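Local coordinates for putative reductase (Peptoclostridium difficile, PDB 5J6C), which probably reduces nitroaromatic compounds, possibly including the antibiotic metronidazole, with bound flavin mononucleotide as its redox cofactor, at residues A[40-45]-A[173-178]; A[94-99]-A[139-144]. One frame throughout, in Å; residues are numbered along the deposited sequence.

Contact 1: A[40-45]-A[173-178]; sequences RKYKDV and IISIGY. With FMN (flavin mononucleotide), chain C.
Ser175, on strand 168-177, meets the phenol end of Tyr42: Ser175 OG and Tyr42 OH form a hydrogen bond modelled at 2.4 Å, so short that its exact length is doubtful, and either hydroxyl could be the donor. The Tyr42 hydroxyl also has a weak bond to Ile39 O, a second partner for this buried group in its own loop. Tyr42 reaches it with CG beside the backbone N (chi1 -47°), which lays the ring along the strand. Ile176 turns its side chain away, and its carbonyl carbon is the part nearest the ring. At Gly177 the absence of a side chain lets the ring come close to the backbone, with Tyr42 CD1 3.8 Å from Gly177 CA. Tyr178 closes the contact through its main chain. Lys43 N donates to Tyr178 O (2.8 Å, 155° at the hydrogen), and Tyr42 CA makes a CA-H...O approach of 3.1 Å to that same Tyr178 O. On the amide side, Tyr178 N donates to a water at 2.7 Å, which in turn donates to Lys43 O and Val45 O and so spans the inverse gamma turn centred on Asp44. The Tyr178 ring crosses Val45 obliquely, CD1 lying 3.8 Å from Val45 CG1, while its hydroxyl bonds to Glu48 and Lys51; Lys43 NZ forms a salt bridge with Asp180. Arg40, at the start of the segment 40-45, reaches the flavin with a chain extended from CG to NE. Arg40 NE donates to FMN O2 at 2.7 Å (166° at the hydrogen), and Arg40 NH2 to FMN N1 at 3.2 Å in the guanidinium plane. This two-pronged grip on the pyrimidine edge belongs to the FMN pocket of a nitroreductase-family fold.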
loop_
_atom_site.group_PDB
_atom_site.type_symbol
_atom_site.label_atom_id
_atom_site.label_comp_id
_atom_site.label_asym_id
_atom_site.label_seq_id
_atom_site.Cartn_x
_atom_site.Cartn_y
_atom_site.Cartn_z
ATOM N N ARG A 40 -19.066 3.763 -2.659
ATOM C CA ARG A 40 -19.186 5.082 -3.259
ATOM C C ARG A 40 -20.549 5.712 -3.001
ATOM O O ARG A 40 -20.841 6.775 -3.561
ATOM C CB ARG A 40 -18.913 4.998 -4.765
ATOM C CG ARG A 40 -17.616 4.230 -5.143
ATOM C CD ARG A 40 -17.366 4.189 -6.667
ATOM N NE ARG A 40 -16.092 3.542 -6.986
ATOM C CZ ARG A 40 -15.885 2.229 -6.934
ATOM N NH1 ARG A 40 -16.872 1.415 -6.580
ATOM N NH2 ARG A 40 -14.697 1.722 -7.240
ATOM N N LYS A 41 -21.400 5.079 -2.186
ATOM C CA LYS A 41 -22.689 5.643 -1.791
ATOM C C LYS A 41 -22.843 5.497 -0.281
ATOM O O LYS A 41 -22.705 4.387 0.248
ATOM C CB LYS A 41 -23.844 4.949 -2.537
ATOM C CG LYS A 41 -25.225 5.565 -2.282
ATOM C CD LYS A 41 -26.317 4.844 -3.055
ATOM C CE LYS A 41 -27.688 5.488 -2.827
ATOM N NZ LYS A 41 -28.724 4.925 -3.740
ATOM N N TYR A 42 -23.115 6.613 0.415
ATOM C CA TYR A 42 -23.009 6.666 1.870
ATOM C C TYR A 42 -24.289 7.173 2.528
ATOM O O TYR A 42 -25.022 7.992 1.965
ATOM C CB TYR A 42 -21.840 7.568 2.324
ATOM C CG TYR A 42 -20.546 7.312 1.573
ATOM C CD1 TYR A 42 -19.647 6.339 2.002
ATOM C CD2 TYR A 42 -20.231 8.044 0.430
ATOM C CE1 TYR A 42 -18.461 6.106 1.315
ATOM C CE2 TYR A 42 -19.044 7.811 -0.274
ATOM C CZ TYR A 42 -18.171 6.844 0.177
ATOM O OH TYR A 42 -17.008 6.619 -0.519
ATOM N N LYS A 43 -24.534 6.688 3.743
ATOM C CA LYS A 43 -25.594 7.257 4.556
ATOM C C LYS A 43 -25.250 8.701 4.915
ATOM O O LYS A 43 -24.091 9.118 4.880
ATOM C CB LYS A 43 -25.816 6.416 5.815
ATOM C CG LYS A 43 -26.257 4.992 5.477
ATOM C CD LYS A 43 -26.819 4.235 6.657
ATOM C CE LYS A 43 -27.522 2.975 6.172
ATOM N NZ LYS A 43 -28.485 3.298 5.060
ATOM N N ASP A 44 -26.285 9.475 5.240
ATOM C CA ASP A 44 -26.129 10.898 5.542
ATOM C C ASP A 44 -25.816 11.053 7.030
ATOM O O ASP A 44 -26.589 11.596 7.815
ATOM C CB ASP A 44 -27.380 11.665 5.130
ATOM C CG ASP A 44 -27.251 13.172 5.346
ATOM O OD1 ASP A 44 -26.123 13.699 5.238
ATOM O OD2 ASP A 44 -28.282 13.826 5.631
ATOM N N VAL A 45 -24.644 10.547 7.405
ATOM C CA VAL A 45 -24.254 10.360 8.799
ATOM C C VAL A 45 -22.789 10.748 8.942
ATOM O O VAL A 45 -21.939 10.248 8.199
ATOM C CB VAL A 45 -24.471 8.895 9.249
ATOM C CG1 VAL A 45 -23.850 8.636 10.610
ATOM C CG2 VAL A 45 -25.952 8.558 9.293
ATOM N N ILE A 173 -7.222 10.559 -2.721
ATOM C CA ILE A 173 -8.198 10.895 -1.691
ATOM C C ILE A 173 -8.904 9.612 -1.264
ATOM O O ILE A 173 -9.314 8.810 -2.115
ATOM C CB ILE A 173 -9.223 11.922 -2.199
ATOM C CG1 ILE A 173 -8.525 13.055 -2.955
ATOM C CG2 ILE A 173 -10.041 12.477 -1.031
ATOM C CD1 ILE A 173 -9.443 14.186 -3.282
ATOM N N ILE A 174 -9.053 9.415 0.045
ATOM C CA ILE A 174 -9.866 8.321 0.570
ATOM C C ILE A 174 -11.165 8.931 1.077
ATOM O O ILE A 174 -11.154 9.704 2.042
ATOM C CB ILE A 174 -9.164 7.536 1.687
ATOM C CG1 ILE A 174 -7.779 7.049 1.254
ATOM C CG2 ILE A 174 -10.026 6.343 2.103
ATOM C CD1 ILE A 174 -7.814 5.976 0.188
ATOM N N SER A 175 -12.283 8.598 0.435
ATOM C CA SER A 175 -13.598 8.978 0.943
ATOM C C SER A 175 -14.084 7.898 1.896
ATOM O O SER A 175 -13.900 6.710 1.636
ATOM C CB SER A 175 -14.609 9.155 -0.188
ATOM O OG SER A 175 -14.950 7.909 -0.735
ATOM N N ILE A 176 -14.684 8.321 3.006
ATOM C CA ILE A 176 -15.005 7.439 4.127
ATOM C C ILE A 176 -16.421 7.748 4.607
ATOM O O ILE A 176 -16.848 8.904 4.596
ATOM C CB ILE A 176 -13.983 7.616 5.275
ATOM C CG1 ILE A 176 -12.545 7.403 4.763
ATOM C CG2 ILE A 176 -14.305 6.695 6.473
ATOM C CD1 ILE A 176 -11.474 7.660 5.815
ATOM N N GLY A 177 -17.147 6.722 5.028
ATOM C CA GLY A 177 -18.468 6.924 5.591
ATOM C C GLY A 177 -19.190 5.604 5.727
ATOM O O GLY A 177 -18.676 4.545 5.346
ATOM N N TYR A 178 -20.396 5.687 6.299
ATOM C CA TYR A 178 -21.240 4.508 6.455
ATOM C C TYR A 178 -21.881 4.148 5.125
ATOM O O TYR A 178 -22.448 5.009 4.444
ATOM C CB TYR A 178 -22.304 4.744 7.523
ATOM C CG TYR A 178 -21.718 4.770 8.912
ATOM C CD1 TYR A 178 -21.389 5.976 9.530
ATOM C CD2 TYR A 178 -21.458 3.589 9.594
ATOM C CE1 TYR A 178 -20.833 5.998 10.804
ATOM C CE2 TYR A 178 -20.908 3.600 10.858
ATOM C CZ TYR A 178 -20.593 4.809 11.460
ATOM O OH TYR A 178 -20.043 4.824 12.729
HETATM N N1 FMN C . -12.377 3.849 -7.516
HETATM C C2 FMN C . -12.975 4.980 -8.045
HETATM O O2 FMN C . -14.192 5.077 -8.092
HETATM N N3 FMN C . -12.217 6.026 -8.524
HETATM C C4 FMN C . -10.840 5.949 -8.503
HETATM O O4 FMN C . -10.142 6.866 -8.930
HETATM C C4A FMN C . -10.232 4.813 -7.998
HETATM N N5 FMN C . -8.859 4.762 -7.978
HETATM C C5A FMN C . -8.236 3.666 -7.444
HETATM C C6 FMN C . -6.849 3.628 -7.437
HETATM C C7 FMN C . -6.204 2.541 -6.906
HETATM C C7M FMN C . -4.709 2.505 -6.886
HETATM C C8 FMN C . -6.936 1.493 -6.395
HETATM C C8M FMN C . -6.220 0.324 -5.814
HETATM C C9 FMN C . -8.318 1.516 -6.400
HETATM C C9A FMN C . -8.978 2.614 -6.936
HETATM N N10 FMN C . -10.364 2.664 -6.961
HETATM C C10 FMN C . -11.000 3.767 -7.493
HETATM C "C1'" FMN C . -11.173 1.526 -6.409
HETATM C "C2'" FMN C . -11.218 0.341 -7.385
HETATM O "O2'" FMN C . -12.179 0.565 -8.401
HETATM C "C3'" FMN C . -11.518 -0.953 -6.622
HETATM O "O3'" FMN C . -10.610 -1.069 -5.552
HETATM C "C4'" FMN C . -11.398 -2.194 -7.510
HETATM O "O4'" FMN C . -12.346 -2.100 -8.553
HETATM C "C5'" FMN C . -11.632 -3.468 -6.695
HETATM O "O5'" FMN C . -12.959 -3.446 -6.215
HETATM P P FMN C . -13.249 -3.456 -4.633
HETATM O O1P FMN C . -12.361 -2.432 -3.960
HETATM O O2P FMN C . -14.697 -3.115 -4.358
HETATM O O3P FMN C . -12.905 -4.836 -4.131
HETATM O O HOH W 1 -21.905 7.946 6.377
#

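Contact 2: A[94-99]-A[139-144]; sequences GFFLKN and CWIQVR. With FMN (flavin mononucleotide), chain C.
Gln142 NE2 is held by two acceptors, Arg144 O at 3.0 Å along an almost straight N-H (174°), and Glu118 OE2 of the second subunit. The other end of the amide, Gln142 OE1, receives Trp140 NE1 at 2.8 Å, the acceptor lying somewhat out of the indole plane. Gripped at both ends, the amide has its rotation fixed, and the indole is steadied over the benzenoid end of the flavin, where FMN C6 lies over one face of it and the C7M methyl toward its rim. Gln142 N, from the backbone of the same strand, donates to FMN O4 at 3.1 Å. The contact with the 3-10 segment 95-99 is, by contrast, apolar. Ile141 points from strand 137-142 into it and meets Phe96 from the opposite direction, Phe96 CZ touching Ile141 CG1 at 3.6 Å. Its terminal methyl, Ile141 CD1, sits 3.7 Å from Gly94 CA, and the same CD1 is 3.9 Å from Leu97 CD2, so one branch tip fills the angle between the start of the turn and its inward leucine. Phe96 CG stands between its backbone N and carbonyl carbon (chi1 57°), which swings the ring toward the strand, where Phe96 CZ is 3.8 Å from Cys139 CB. Cys139 SG lies 4.8 Å from the centroid of the Phe96 ring, 54° off its normal, an oblique sulfur-aromatic contact, and also neighbours FMN N1. The same ring approaches FMN O2 with CE2. Apolar packing therefore sets the strand against the loop beside the pyrimidine half of the flavin, while the N-H given to O4 would probably draw electron density toward that carbonyl and so help the ring system accept electrons.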
loop_
_atom_site.group_PDB
_atom_site.type_symbol
_atom_site.label_atom_id
_atom_site.label_comp_id
_atom_site.label_asym_id
_atom_site.label_seq_id
_atom_site.Cartn_x
_atom_site.Cartn_y
_atom_site.Cartn_z
ATOM N N GLY A 94 -13.927 10.766 -8.906
ATOM C CA GLY A 94 -14.248 11.129 -7.537
ATOM C C GLY A 94 -15.536 11.918 -7.382
ATOM O O GLY A 94 -15.729 12.588 -6.364
ATOM N N PHE A 95 -16.427 11.844 -8.381
ATOM C CA PHE A 95 -17.681 12.596 -8.308
ATOM C C PHE A 95 -18.471 12.242 -7.054
ATOM O O PHE A 95 -19.118 13.110 -6.453
ATOM C CB PHE A 95 -18.543 12.341 -9.547
ATOM C CG PHE A 95 -18.000 12.938 -10.823
ATOM C CD1 PHE A 95 -17.192 14.069 -10.806
ATOM C CD2 PHE A 95 -18.301 12.350 -12.050
ATOM C CE1 PHE A 95 -16.696 14.619 -11.998
ATOM C CE2 PHE A 95 -17.808 12.887 -13.250
ATOM C CZ PHE A 95 -17.004 14.017 -13.228
ATOM N N PHE A 96 -18.434 10.972 -6.643
ATOM C CA PHE A 96 -19.213 10.558 -5.475
ATOM C C PHE A 96 -18.733 11.237 -4.200
ATOM O O PHE A 96 -19.448 11.229 -3.188
ATOM C CB PHE A 96 -19.152 9.038 -5.311
ATOM C CG PHE A 96 -17.749 8.505 -5.181
ATOM C CD1 PHE A 96 -17.169 8.335 -3.926
ATOM C CD2 PHE A 96 -17.010 8.188 -6.309
ATOM C CE1 PHE A 96 -15.869 7.846 -3.802
ATOM C CE2 PHE A 96 -15.706 7.704 -6.202
ATOM C CZ PHE A 96 -15.134 7.529 -4.945
ATOM N N LEU A 97 -17.530 11.816 -4.219
ATOM C CA LEU A 97 -17.000 12.425 -3.011
ATOM C C LEU A 97 -17.908 13.538 -2.499
ATOM O O LEU A 97 -17.935 13.807 -1.294
ATOM C CB LEU A 97 -15.592 12.935 -3.286
ATOM C CG LEU A 97 -14.736 13.467 -2.159
ATOM C CD1 LEU A 97 -14.521 12.424 -1.109
ATOM C CD2 LEU A 97 -13.413 13.898 -2.763
ATOM N N LYS A 98 -18.685 14.164 -3.385
ATOM C CA LYS A 98 -19.579 15.232 -2.959
ATOM C C LYS A 98 -20.619 14.752 -1.953
ATOM O O LYS A 98 -21.138 15.570 -1.185
ATOM C CB LYS A 98 -20.281 15.854 -4.173
ATOM C CG LYS A 98 -21.291 14.937 -4.864
ATOM C CD LYS A 98 -21.780 15.567 -6.159
ATOM C CE LYS A 98 -22.494 14.557 -7.028
ATOM N NZ LYS A 98 -22.880 15.129 -8.347
ATOM N N ASN A 99 -20.930 13.454 -1.935
ATOM C CA ASN A 99 -21.938 12.890 -1.045
ATOM C C ASN A 99 -21.340 12.133 0.122
ATOM O O ASN A 99 -22.077 11.452 0.846
ATOM C CB ASN A 99 -22.866 11.961 -1.817
ATOM C CG ASN A 99 -23.708 12.704 -2.807
ATOM O OD1 ASN A 99 -24.167 13.810 -2.522
ATOM N ND2 ASN A 99 -23.902 12.120 -3.988
ATOM N N CYS A 139 -13.458 4.435 -0.371
ATOM C CA CYS A 139 -13.055 4.272 -1.758
ATOM C C CYS A 139 -11.849 5.151 -2.042
ATOM O O CYS A 139 -11.815 6.321 -1.646
ATOM C CB CYS A 139 -14.186 4.619 -2.725
ATOM S SG CYS A 139 -13.769 4.023 -4.379
ATOM N N TRP A 140 -10.867 4.573 -2.715
ATOM C CA TRP A 140 -9.672 5.293 -3.120
ATOM C C TRP A 140 -9.990 6.105 -4.370
ATOM O O TRP A 140 -10.603 5.596 -5.313
ATOM C CB TRP A 140 -8.553 4.275 -3.368
ATOM C CG TRP A 140 -7.204 4.719 -3.892
ATOM C CD1 TRP A 140 -6.948 5.472 -5.005
ATOM C CD2 TRP A 140 -5.914 4.342 -3.358
ATOM N NE1 TRP A 140 -5.583 5.601 -5.182
ATOM C CE2 TRP A 140 -4.932 4.927 -4.180
ATOM C CE3 TRP A 140 -5.506 3.587 -2.248
ATOM C CZ2 TRP A 140 -3.560 4.774 -3.939
ATOM C CZ3 TRP A 140 -4.145 3.436 -2.005
ATOM C CH2 TRP A 140 -3.187 4.032 -2.848
ATOM N N ILE A 141 -9.602 7.372 -4.371
ATOM C CA ILE A 141 -9.734 8.236 -5.538
ATOM C C ILE A 141 -8.322 8.561 -6.008
ATOM O O ILE A 141 -7.586 9.274 -5.315
ATOM C CB ILE A 141 -10.526 9.510 -5.216
ATOM C CG1 ILE A 141 -11.937 9.146 -4.751
ATOM C CG2 ILE A 141 -10.571 10.443 -6.429
ATOM C CD1 ILE A 141 -12.710 10.320 -4.255
ATOM N N GLN A 142 -7.932 8.024 -7.169
ATOM C CA GLN A 142 -6.579 8.215 -7.679
ATOM C C GLN A 142 -6.356 9.670 -8.087
ATOM O O GLN A 142 -7.179 10.250 -8.798
ATOM C CB GLN A 142 -6.343 7.288 -8.870
ATOM C CG GLN A 142 -4.935 7.302 -9.422
ATOM C CD GLN A 142 -3.890 6.825 -8.414
ATOM O OE1 GLN A 142 -4.182 6.006 -7.545
ATOM N NE2 GLN A 142 -2.665 7.339 -8.532
ATOM N N VAL A 143 -5.226 10.253 -7.659
ATOM C CA VAL A 143 -4.839 11.618 -8.014
ATOM C C VAL A 143 -3.549 11.649 -8.829
ATOM O O VAL A 143 -3.494 12.262 -9.906
ATOM C CB VAL A 143 -4.711 12.513 -6.759
ATOM C CG1 VAL A 143 -4.183 13.905 -7.146
ATOM C CG2 VAL A 143 -6.070 12.617 -6.057
ATOM N N ARG A 144 -2.489 11.013 -8.323
ATOM C CA ARG A 144 -1.242 10.952 -9.069
ATOM C C ARG A 144 -1.500 10.384 -10.460
ATOM O O ARG A 144 -2.257 9.423 -10.618
ATOM C CB ARG A 144 -0.209 10.095 -8.325
ATOM C CG ARG A 144 1.191 10.215 -8.911
ATOM C CD ARG A 144 2.174 9.207 -8.320
ATOM N NE ARG A 144 1.865 7.838 -8.717
ATOM C CZ ARG A 144 2.368 7.241 -9.791
ATOM N NH1 ARG A 144 2.036 5.988 -10.076
ATOM N NH2 ARG A 144 3.204 7.902 -10.583
HETATM N N1 FMN C . -12.377 3.849 -7.516
HETATM C C2 FMN C . -12.975 4.980 -8.045
HETATM O O2 FMN C . -14.192 5.077 -8.092
HETATM N N3 FMN C . -12.217 6.026 -8.524
HETATM C C4 FMN C . -10.840 5.949 -8.503
HETATM O O4 FMN C . -10.142 6.866 -8.930
HETATM C C4A FMN C . -10.232 4.813 -7.998
HETATM N N5 FMN C . -8.859 4.762 -7.978
HETATM C C5A FMN C . -8.236 3.666 -7.444
HETATM C C6 FMN C . -6.849 3.628 -7.437
HETATM C C7 FMN C . -6.204 2.541 -6.906
HETATM C C7M FMN C . -4.709 2.505 -6.886
HETATM C C8 FMN C . -6.936 1.493 -6.395
HETATM C C8M FMN C . -6.220 0.324 -5.814
HETATM C C9 FMN C . -8.318 1.516 -6.400
HETATM C C9A FMN C . -8.978 2.614 -6.936
HETATM N N10 FMN C . -10.364 2.664 -6.961
HETATM C C10 FMN C . -11.000 3.767 -7.493
HETATM C "C1'" FMN C . -11.173 1.526 -6.409
HETATM C "C2'" FMN C . -11.218 0.341 -7.385
HETATM O "O2'" FMN C . -12.179 0.565 -8.401
HETATM C "C3'" FMN C . -11.518 -0.953 -6.622
HETATM O "O3'" FMN C . -10.610 -1.069 -5.552
HETATM C "C4'" FMN C . -11.398 -2.194 -7.510
HETATM O "O4'" FMN C . -12.346 -2.100 -8.553
HETATM C "C5'" FMN C . -11.632 -3.468 -6.695
HETATM O "O5'" FMN C . -12.959 -3.446 -6.215
HETATM P P FMN C . -13.249 -3.456 -4.633
HETATM O O1P FMN C . -12.361 -2.432 -3.960
HETATM O O2P FMN C . -14.697 -3.115 -4.358
HETATM O O3P FMN C . -12.905 -4.836 -4.131
#

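Contacts 1 and 2 lie about 10 Å apart, centre to centre, with contact 2 nested along the chain inside the loop that contact 1 closes. Their strands, 168-177 and 137-142, are antiparallel neighbours, joined by probable hydrogen bonds from Ile141 N to Ile173 O (2.7 Å) and from Cys139 N to Ser175 O (3.1 Å). Phe96 bridges the contacts: its CE1 packs 3.2 Å from Ser175 OG on the strand, and its CB lies 3.3 Å from Arg40 O in the other loop. Both serve one FMN, contact 1 at N1 and O2 and contact 2 at O4, different polar atoms of the same pyrimidine ring. Through Gln142 and Arg144, contact 2 also reaches Glu118 of the second subunit.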